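Local coordinates for O-phospho-L-seryl-tRNA:Cys-tRNA synthase (Methanocaldococcus jannaschii DSM 2661, PDB 5X6B), which probably converts O-phosphoseryl-tRNA(Cys) to cysteinyl-tRNA(Cys), using pyridoxal phosphate bound as a Schiff base to a lysine, at residues Y326-L331 and D347-E352; R377-I382 and E403-A408. One frame throughout, in Å; residues are numbered along the deposited sequence.

Contact 1 of 2, residues Y326-L331 and D347-E352; sequences YVVDEL and DLIKFE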
ATOM      1  N   TYR B 326      30.300  -6.703  -9.744  1.00 52.67           N
ATOM      2  CA  TYR B 326      30.860  -7.948  -9.232  1.00 42.95           C
ATOM      3  C   TYR B 326      30.245  -9.142  -9.951  1.00 52.69           C
ATOM      4  O   TYR B 326      30.945 -10.081 -10.322  1.00 62.17           O
ATOM      5  CB  TYR B 326      30.636  -8.076  -7.726  1.00 60.33           C
ATOM      6  CG  TYR B 326      30.996  -9.440  -7.176  1.00 57.02           C
ATOM      7  CD1 TYR B 326      32.317  -9.780  -6.910  1.00 55.05           C
ATOM      8  CD2 TYR B 326      30.013 -10.392  -6.931  1.00 59.67           C
ATOM      9  CE1 TYR B 326      32.645 -11.029  -6.413  1.00 63.90           C
ATOM     10  CE2 TYR B 326      30.334 -11.641  -6.433  1.00 68.23           C
ATOM     11  CZ  TYR B 326      31.649 -11.952  -6.174  1.00 59.64           C
ATOM     12  OH  TYR B 326      31.961 -13.195  -5.682  1.00 54.99           O
ATOM     13  N   VAL B 327      28.932  -9.093 -10.147  1.00 56.21           N
ATOM     14  CA  VAL B 327      28.210 -10.156 -10.840  1.00 51.33           C
ATOM     15  C   VAL B 327      28.641 -10.268 -12.298  1.00 57.05           C
ATOM     16  O   VAL B 327      28.911 -11.369 -12.785  1.00 59.51           O
ATOM     17  CB  VAL B 327      26.681  -9.930 -10.773  1.00 58.44           C
ATOM     18  CG1 VAL B 327      25.951 -10.931 -11.645  1.00 35.42           C
ATOM     19  CG2 VAL B 327      26.192 -10.015  -9.327  1.00 52.24           C
ATOM     20  N   VAL B 328      28.707  -9.131 -12.989  1.00 58.55           N
ATOM     21  CA  VAL B 328      29.119  -9.115 -14.393  1.00 54.10           C
ATOM     22  C   VAL B 328      30.533  -9.663 -14.571  1.00 65.88           C
ATOM     23  O   VAL B 328      30.752 -10.579 -15.366  1.00 67.45           O
ATOM     24  CB  VAL B 328      29.051  -7.695 -14.998  1.00 61.82           C
ATOM     25  CG1 VAL B 328      29.803  -7.646 -16.320  1.00 60.60           C
ATOM     26  CG2 VAL B 328      27.604  -7.267 -15.192  1.00 47.51           C
ATOM     27  N   ASP B 329      31.483  -9.109 -13.821  1.00 56.74           N
ATOM     28  CA  ASP B 329      32.880  -9.524 -13.923  1.00 61.19           C
ATOM     29  C   ASP B 329      33.038 -11.013 -13.642  1.00 61.30           C
ATOM     30  O   ASP B 329      33.904 -11.678 -14.210  1.00 67.38           O
ATOM     31  CB  ASP B 329      33.758  -8.719 -12.958  1.00 54.31           C
ATOM     32  CG  ASP B 329      33.818  -7.241 -13.308  1.00 75.21           C
ATOM     33  OD1 ASP B 329      33.466  -6.875 -14.451  1.00 81.12           O
ATOM     34  OD2 ASP B 329      34.223  -6.443 -12.435  1.00 65.92           O
ATOM     35  N   GLU B 330      32.182 -11.534 -12.774  1.00 61.23           N
ATOM     36  CA  GLU B 330      32.328 -12.901 -12.295  1.00 59.00           C
ATOM     37  C   GLU B 330      31.677 -13.919 -13.231  1.00 53.78           C
ATOM     38  O   GLU B 330      32.233 -14.986 -13.476  1.00 65.02           O
ATOM     39  CB  GLU B 330      31.741 -13.021 -10.889  1.00 64.64           C
ATOM     40  CG  GLU B 330      32.267 -14.184 -10.090  1.00 68.33           C
ATOM     41  CD  GLU B 330      33.722 -14.029  -9.694  1.00 71.08           C
ATOM     42  OE1 GLU B 330      34.211 -12.880  -9.617  1.00 66.38           O
ATOM     43  OE2 GLU B 330      34.378 -15.065  -9.462  1.00 75.37           O
ATOM     44  N   LEU B 331      30.506 -13.593 -13.761  1.00 62.06           N
ATOM     45  CA  LEU B 331      29.798 -14.522 -14.638  1.00 66.74           C
ATOM     46  C   LEU B 331      30.366 -14.529 -16.058  1.00 67.28           C
ATOM     47  O   LEU B 331      30.119 -15.459 -16.826  1.00 59.93           O
ATOM     48  CB  LEU B 331      28.307 -14.192 -14.669  1.00 66.40           C
ATOM     49  CG  LEU B 331      27.585 -14.457 -13.346  1.00 60.05           C
ATOM     50  CD1 LEU B 331      26.104 -14.126 -13.458  1.00 52.34           C
ATOM     51  CD2 LEU B 331      27.787 -15.898 -12.911  1.00 48.80           C
ATOM     52  N   ASP B 347      21.669  -1.479 -12.295  1.00 48.07           N
ATOM     53  CA  ASP B 347      21.695  -2.832 -11.737  1.00 44.21           C
ATOM     54  C   ASP B 347      21.047  -3.885 -12.641  1.00 50.29           C
ATOM     55  O   ASP B 347      21.218  -5.085 -12.424  1.00 53.98           O
ATOM     56  CB  ASP B 347      21.011  -2.824 -10.374  1.00 48.97           C
ATOM     57  CG  ASP B 347      19.608  -2.258 -10.441  1.00 54.79           C
ATOM     58  OD1 ASP B 347      18.718  -2.933 -10.998  1.00 52.70           O
ATOM     59  OD2 ASP B 347      19.399  -1.106  -9.993  1.00 57.67           O
ATOM     60  N   LEU B 348      20.304  -3.444 -13.651  1.00 56.36           N
ATOM     61  CA  LEU B 348      19.667  -4.385 -14.563  1.00 45.79           C
ATOM     62  C   LEU B 348      20.712  -4.941 -15.521  1.00 55.91           C
ATOM     63  O   LEU B 348      21.272  -4.208 -16.332  1.00 52.49           O
ATOM     64  CB  LEU B 348      18.525  -3.713 -15.332  1.00 51.49           C
ATOM     65  CG  LEU B 348      17.462  -4.582 -16.024  1.00 52.45           C
ATOM     66  CD1 LEU B 348      16.301  -3.711 -16.477  1.00 59.22           C
ATOM     67  CD2 LEU B 348      18.000  -5.385 -17.203  1.00 52.58           C
ATOM     68  N   ILE B 349      20.959  -6.243 -15.443  1.00 51.60           N
ATOM     69  CA  ILE B 349      21.946  -6.867 -16.311  1.00 45.42           C
ATOM     70  C   ILE B 349      21.304  -7.789 -17.338  1.00 58.55           C
ATOM     71  O   ILE B 349      20.467  -8.625 -16.997  1.00 56.13           O
ATOM     72  CB  ILE B 349      22.970  -7.689 -15.503  1.00 61.97           C
ATOM     73  CG1 ILE B 349      23.537  -6.870 -14.345  1.00 53.34           C
ATOM     74  CG2 ILE B 349      24.089  -8.180 -16.402  1.00 58.77           C
ATOM     75  CD1 ILE B 349      24.408  -7.692 -13.411  1.00 50.83           C
ATOM     76  N   LYS B 350      21.708  -7.640 -18.596  1.00 63.85           N
ATOM     77  CA  LYS B 350      21.311  -8.592 -19.626  1.00 62.73           C
ATOM     78  C   LYS B 350      22.528  -9.330 -20.182  1.00 64.68           C
ATOM     79  O   LYS B 350      23.401  -8.731 -20.811  1.00 57.24           O
ATOM     80  CB  LYS B 350      20.559  -7.892 -20.754  1.00 65.76           C
ATOM     81  CG  LYS B 350      19.999  -8.850 -21.795  1.00 68.69           C
ATOM     82  CD  LYS B 350      19.181  -8.110 -22.838  1.00 77.90           C
ATOM     83  CE  LYS B 350      18.556  -9.061 -23.839  1.00 67.13           C
ATOM     84  NZ  LYS B 350      17.742  -8.331 -24.848  1.00 79.95           N
ATOM     85  N   PHE B 351      22.580 -10.634 -19.932  1.00 59.79           N
ATOM     86  CA  PHE B 351      23.666 -11.472 -20.419  1.00 56.40           C
ATOM     87  C   PHE B 351      23.274 -12.214 -21.684  1.00 63.68           C
ATOM     88  O   PHE B 351      22.167 -12.742 -21.784  1.00 70.00           O
ATOM     89  CB  PHE B 351      24.088 -12.508 -19.368  1.00 64.75           C
ATOM     90  CG  PHE B 351      24.821 -11.937 -18.186  1.00 69.29           C
ATOM     91  CD1 PHE B 351      26.055 -11.329 -18.343  1.00 64.74           C
ATOM     92  CD2 PHE B 351      24.293 -12.052 -16.909  1.00 67.69           C
ATOM     93  CE1 PHE B 351      26.735 -10.818 -17.251  1.00 68.16           C
ATOM     94  CE2 PHE B 351      24.966 -11.545 -15.815  1.00 63.14           C
ATOM     95  CZ  PHE B 351      26.191 -10.926 -15.987  1.00 63.72           C
ATOM     96  N   GLU B 352      24.188 -12.269 -22.643  1.00 68.60           N
ATOM     97  CA  GLU B 352      24.082 -13.259 -23.698  1.00 65.56           C
ATOM     98  C   GLU B 352      24.720 -14.528 -23.158  1.00 70.45           C
ATOM     99  O   GLU B 352      25.876 -14.514 -22.730  1.00 72.36           O
ATOM    100  CB  GLU B 352      24.773 -12.796 -24.979  1.00 73.83           C
ATOM    101  CG  GLU B 352      24.640 -13.779 -26.129  1.00 82.15           C
ATOM    102  CD  GLU B 352      25.417 -13.348 -27.351  1.00 80.36           C
ATOM    103  OE1 GLU B 352      26.158 -12.345 -27.261  1.00 77.81           O
ATOM    104  OE2 GLU B 352      25.283 -14.008 -28.401  1.00 92.42           O
TER
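In the C-terminal part of this pyridoxal-phosphate enzyme, a helix packs on one face of a small three-stranded antiparallel sheet, and Val328 of the helix meets Ile349 and Phe351 of its central strand. The helix end, 326-331, and strand 349-352 run nearly parallel, 8° between their directions, with axes 10.3 Å apart. The contact is buried and wholly apolar across the two segments. Ile349 and Phe351, two residues apart, leave the same face of the strand, toward the helix.

Val328 touches both. With CG1 anti to the backbone N (chi1 166°), CG2 is the branch left to meet the strand. Val328 CG2 lies 3.7 Å from Ile349 CD1. Val328 CG2 is also 4.0 Å from Phe351 CZ. Val327 reaches the end of the isoleucine from the preceding helix position, with Val327 CG1 4.0 Å from Ile349 CD1.

The Phe351 ring comes in with its rim to the helix. Val328 CA lies at the ring edge, in plane, 3.8 Å from Phe351 CZ. Ile349 CG2, on the same strand, lies 3.4 Å above one face of the Phe351 ring, offset toward its rim. Phe336 meets the ring at about 50° between planes, and Ile390 and Met392 of the neighbouring strand 389-392 also touch it.

Leu331 follows about a turn on from Val327 and Val328. Its side chain crosses Phe351 at about a right angle, and Leu331 CD1 reaches the ring obliquely, 3.7 Å from Phe351 CE2.

Contact 2 of 2, residues R377-I382 and E403-A408; sequences RGIGGI and EYVVNA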
ATOM      1  N   ARG B 377      17.928 -24.709  -6.037  1.00 65.88           N
ATOM      2  CA  ARG B 377      18.863 -24.030  -5.149  1.00 61.89           C
ATOM      3  C   ARG B 377      18.261 -22.743  -4.597  1.00 62.46           C
ATOM      4  O   ARG B 377      18.984 -21.842  -4.166  1.00 52.24           O
ATOM      5  CB  ARG B 377      20.173 -23.741  -5.881  1.00 49.64           C
ATOM      6  CG  ARG B 377      20.650 -24.920  -6.700  1.00 69.17           C
ATOM      7  CD  ARG B 377      22.107 -24.814  -7.092  1.00 64.18           C
ATOM      8  NE  ARG B 377      22.523 -25.990  -7.849  1.00 74.25           N
ATOM      9  CZ  ARG B 377      23.786 -26.377  -7.995  1.00 84.15           C
ATOM     10  NH1 ARG B 377      24.074 -27.459  -8.709  1.00 88.16           N
ATOM     11  NH2 ARG B 377      24.758 -25.688  -7.415  1.00 63.03           N
ATOM     12  N   GLY B 378      16.933 -22.660  -4.623  1.00 58.76           N
ATOM     13  CA  GLY B 378      16.220 -21.569  -3.981  1.00 56.79           C
ATOM     14  C   GLY B 378      16.347 -20.226  -4.672  1.00 56.04           C
ATOM     15  O   GLY B 378      16.349 -19.181  -4.019  1.00 48.13           O
ATOM     16  N   ILE B 379      16.437 -20.249  -5.998  1.00 57.69           N
ATOM     17  CA  ILE B 379      16.548 -19.019  -6.772  1.00 58.10           C
ATOM     18  C   ILE B 379      15.512 -18.978  -7.890  1.00 55.93           C
ATOM     19  O   ILE B 379      15.278 -19.973  -8.577  1.00 55.67           O
ATOM     20  CB  ILE B 379      17.960 -18.858  -7.384  1.00 56.52           C
ATOM     21  CG1 ILE B 379      19.034 -18.920  -6.295  1.00 54.28           C
ATOM     22  CG2 ILE B 379      18.071 -17.545  -8.137  1.00 49.46           C
ATOM     23  CD1 ILE B 379      20.443 -18.843  -6.832  1.00 53.93           C
ATOM     24  N   GLY B 380      14.886 -17.822  -8.065  1.00 46.89           N
ATOM     25  CA  GLY B 380      13.953 -17.632  -9.155  1.00 35.29           C
ATOM     26  C   GLY B 380      14.046 -16.226  -9.706  1.00 55.90           C
ATOM     27  O   GLY B 380      14.942 -15.464  -9.336  1.00 47.99           O
ATOM     28  N   GLY B 381      13.115 -15.874 -10.588  1.00 52.92           N
ATOM     29  CA  GLY B 381      13.090 -14.539 -11.155  1.00 54.25           C
ATOM     30  C   GLY B 381      13.559 -14.534 -12.594  1.00 59.01           C
ATOM     31  O   GLY B 381      13.502 -13.507 -13.268  1.00 55.85           O
ATOM     32  N   ILE B 382      14.030 -15.684 -13.061  1.00 55.13           N
ATOM     33  CA  ILE B 382      14.421 -15.845 -14.456  1.00 67.32           C
ATOM     34  C   ILE B 382      13.326 -16.598 -15.208  1.00 62.93           C
ATOM     35  O   ILE B 382      12.800 -17.593 -14.711  1.00 73.37           O
ATOM     36  CB  ILE B 382      15.759 -16.607 -14.593  1.00 66.14           C
ATOM     37  CG1 ILE B 382      16.803 -16.041 -13.633  1.00 52.43           C
ATOM     38  CG2 ILE B 382      16.270 -16.546 -16.024  1.00 61.42           C
ATOM     39  CD1 ILE B 382      17.099 -14.579 -13.844  1.00 62.28           C
ATOM     40  N   GLU B 403      26.925 -13.343  -3.386  1.00 50.15           N
ATOM     41  CA  GLU B 403      27.884 -14.438  -3.559  1.00 49.73           C
ATOM     42  C   GLU B 403      27.167 -15.759  -3.801  1.00 51.43           C
ATOM     43  O   GLU B 403      27.576 -16.551  -4.653  1.00 53.53           O
ATOM     44  CB  GLU B 403      28.798 -14.599  -2.345  1.00 40.92           C
ATOM     45  CG  GLU B 403      29.672 -13.423  -1.970  1.00 39.92           C
ATOM     46  CD  GLU B 403      30.620 -13.795  -0.841  1.00 59.78           C
ATOM     47  OE1 GLU B 403      31.137 -14.934  -0.864  1.00 51.06           O
ATOM     48  OE2 GLU B 403      30.817 -12.976   0.089  1.00 55.55           O
ATOM     49  N   TYR B 404      26.109 -15.998  -3.032  1.00 44.99           N
ATOM     50  CA  TYR B 404      25.338 -17.228  -3.159  1.00 42.21           C
ATOM     51  C   TYR B 404      24.843 -17.420  -4.588  1.00 59.14           C
ATOM     52  O   TYR B 404      25.040 -18.482  -5.185  1.00 55.63           O
ATOM     53  CB  TYR B 404      24.152 -17.223  -2.198  1.00 40.66           C
ATOM     54  CG  TYR B 404      23.329 -18.487  -2.267  1.00 50.86           C
ATOM     55  CD1 TYR B 404      23.652 -19.588  -1.487  1.00 44.87           C
ATOM     56  CD2 TYR B 404      22.241 -18.588  -3.126  1.00 45.19           C
ATOM     57  CE1 TYR B 404      22.916 -20.749  -1.550  1.00 42.30           C
ATOM     58  CE2 TYR B 404      21.498 -19.747  -3.200  1.00 46.57           C
ATOM     59  CZ  TYR B 404      21.838 -20.826  -2.407  1.00 58.43           C
ATOM     60  OH  TYR B 404      21.104 -21.987  -2.468  1.00 57.71           O
ATOM     61  N   VAL B 405      24.199 -16.383  -5.125  1.00 45.25           N
ATOM     62  CA  VAL B 405      23.649 -16.423  -6.473  1.00 54.76           C
ATOM     63  C   VAL B 405      24.721 -16.720  -7.519  1.00 65.23           C
ATOM     64  O   VAL B 405      24.538 -17.588  -8.380  1.00 58.75           O
ATOM     65  CB  VAL B 405      22.960 -15.097  -6.833  1.00 61.23           C
ATOM     66  CG1 VAL B 405      22.542 -15.098  -8.296  1.00 47.00           C
ATOM     67  CG2 VAL B 405      21.765 -14.851  -5.917  1.00 50.40           C
ATOM     68  N   VAL B 406      25.836 -15.995  -7.436  1.00 52.30           N
ATOM     69  CA  VAL B 406      26.942 -16.167  -8.374  1.00 48.56           C
ATOM     70  C   VAL B 406      27.501 -17.585  -8.334  1.00 59.70           C
ATOM     71  O   VAL B 406      27.648 -18.229  -9.376  1.00 57.98           O
ATOM     72  CB  VAL B 406      28.080 -15.172  -8.092  1.00 58.09           C
ATOM     73  CG1 VAL B 406      29.320 -15.558  -8.870  1.00 52.93           C
ATOM     74  CG2 VAL B 406      27.647 -13.757  -8.440  1.00 41.35           C
ATOM     75  N   ASN B 407      27.806 -18.070  -7.133  1.00 50.28           N
ATOM     76  CA  ASN B 407      28.313 -19.429  -6.975  1.00 56.71           C
ATOM     77  C   ASN B 407      27.308 -20.449  -7.487  1.00 58.78           C
ATOM     78  O   ASN B 407      27.681 -21.463  -8.079  1.00 52.74           O
ATOM     79  CB  ASN B 407      28.655 -19.714  -5.509  1.00 57.12           C
ATOM     80  CG  ASN B 407      29.841 -18.902  -5.022  1.00 77.38           C
ATOM     81  OD1 ASN B 407      30.697 -18.495  -5.813  1.00 76.14           O
ATOM     82  ND2 ASN B 407      29.898 -18.661  -3.716  1.00 78.33           N
ATOM     83  N   ALA B 408      26.031 -20.162  -7.260  1.00 54.72           N
ATOM     84  CA  ALA B 408      24.956 -21.040  -7.692  1.00 55.94           C
ATOM     85  C   ALA B 408      25.000 -21.238  -9.199  1.00 60.92           C
ATOM     86  O   ALA B 408      25.071 -22.369  -9.678  1.00 52.17           O
ATOM     87  CB  ALA B 408      23.614 -20.478  -7.270  1.00 60.46           C
TER
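Segment 377-382 leaves a helix, turns at a glycine and enters a short strand, 379-380, beside helical segment 403-408. The CA atoms come nearest at Arg377 and Ala408, 7.2 Å apart, and at Ile379 and Val405, 7.6 Å apart. Gly378, with positive phi (72°), is the C-prime residue of a Schellman motif that ends helix 369-375. Strand 379-380 then pairs in parallel with strand 56-57, through backbone bonds of Gly378 and Gly380 to Ile56.

Tyr404 joins the helix to this turn. Its CG is anti to the backbone N (chi1 -179°), which carries the ring away from the helix and brings the hydroxyl to the carbonyl of Arg377. Tyr404 OH donates a hydrogen bond of 2.7 Å to Arg377 O. The donor is tilted 34° from the carbonyl plane, while Arg377 O lies at the edge of the tyrosine ring, in plane.

Ile379 is the apolar centre of the contact. Ile379 and Tyr404 lie alongside each other with opposite headings, Ile379 CD1 3.9 Å from Tyr404 CE2 and oblique to the ring.

The Arg377 chain, extended from CG to NE, passes obliquely by Ala408, and Arg377 NH2 makes a salt bridge with Glu411, three residues past Ala408 on helix 399-415. Ile379 CD1 meets the CB methyl of Ala408 at 3.6 Å.

How the contacts relate
Both contacts are largely buried, but they differ in chemistry. Contact 1 is purely apolar and joins helix 317-331 to the three-stranded sheet. Contact 2 lies nearer the surface, with Arg377 and Tyr404 partly exposed, and adds a hydrogen bond to its apolar packing. Tyr404 also packs on an apolar side chain of another chain, whereas no other chain touches contact 1. Helix 399-415 links the two, since Val406 faces away from segment 377-382 and packs on Tyr326, Val327 and Glu330. The closest of these approaches is Glu330 CG to Val406 CG1, 3.5 Å. The contact centres are about 13 Å apart.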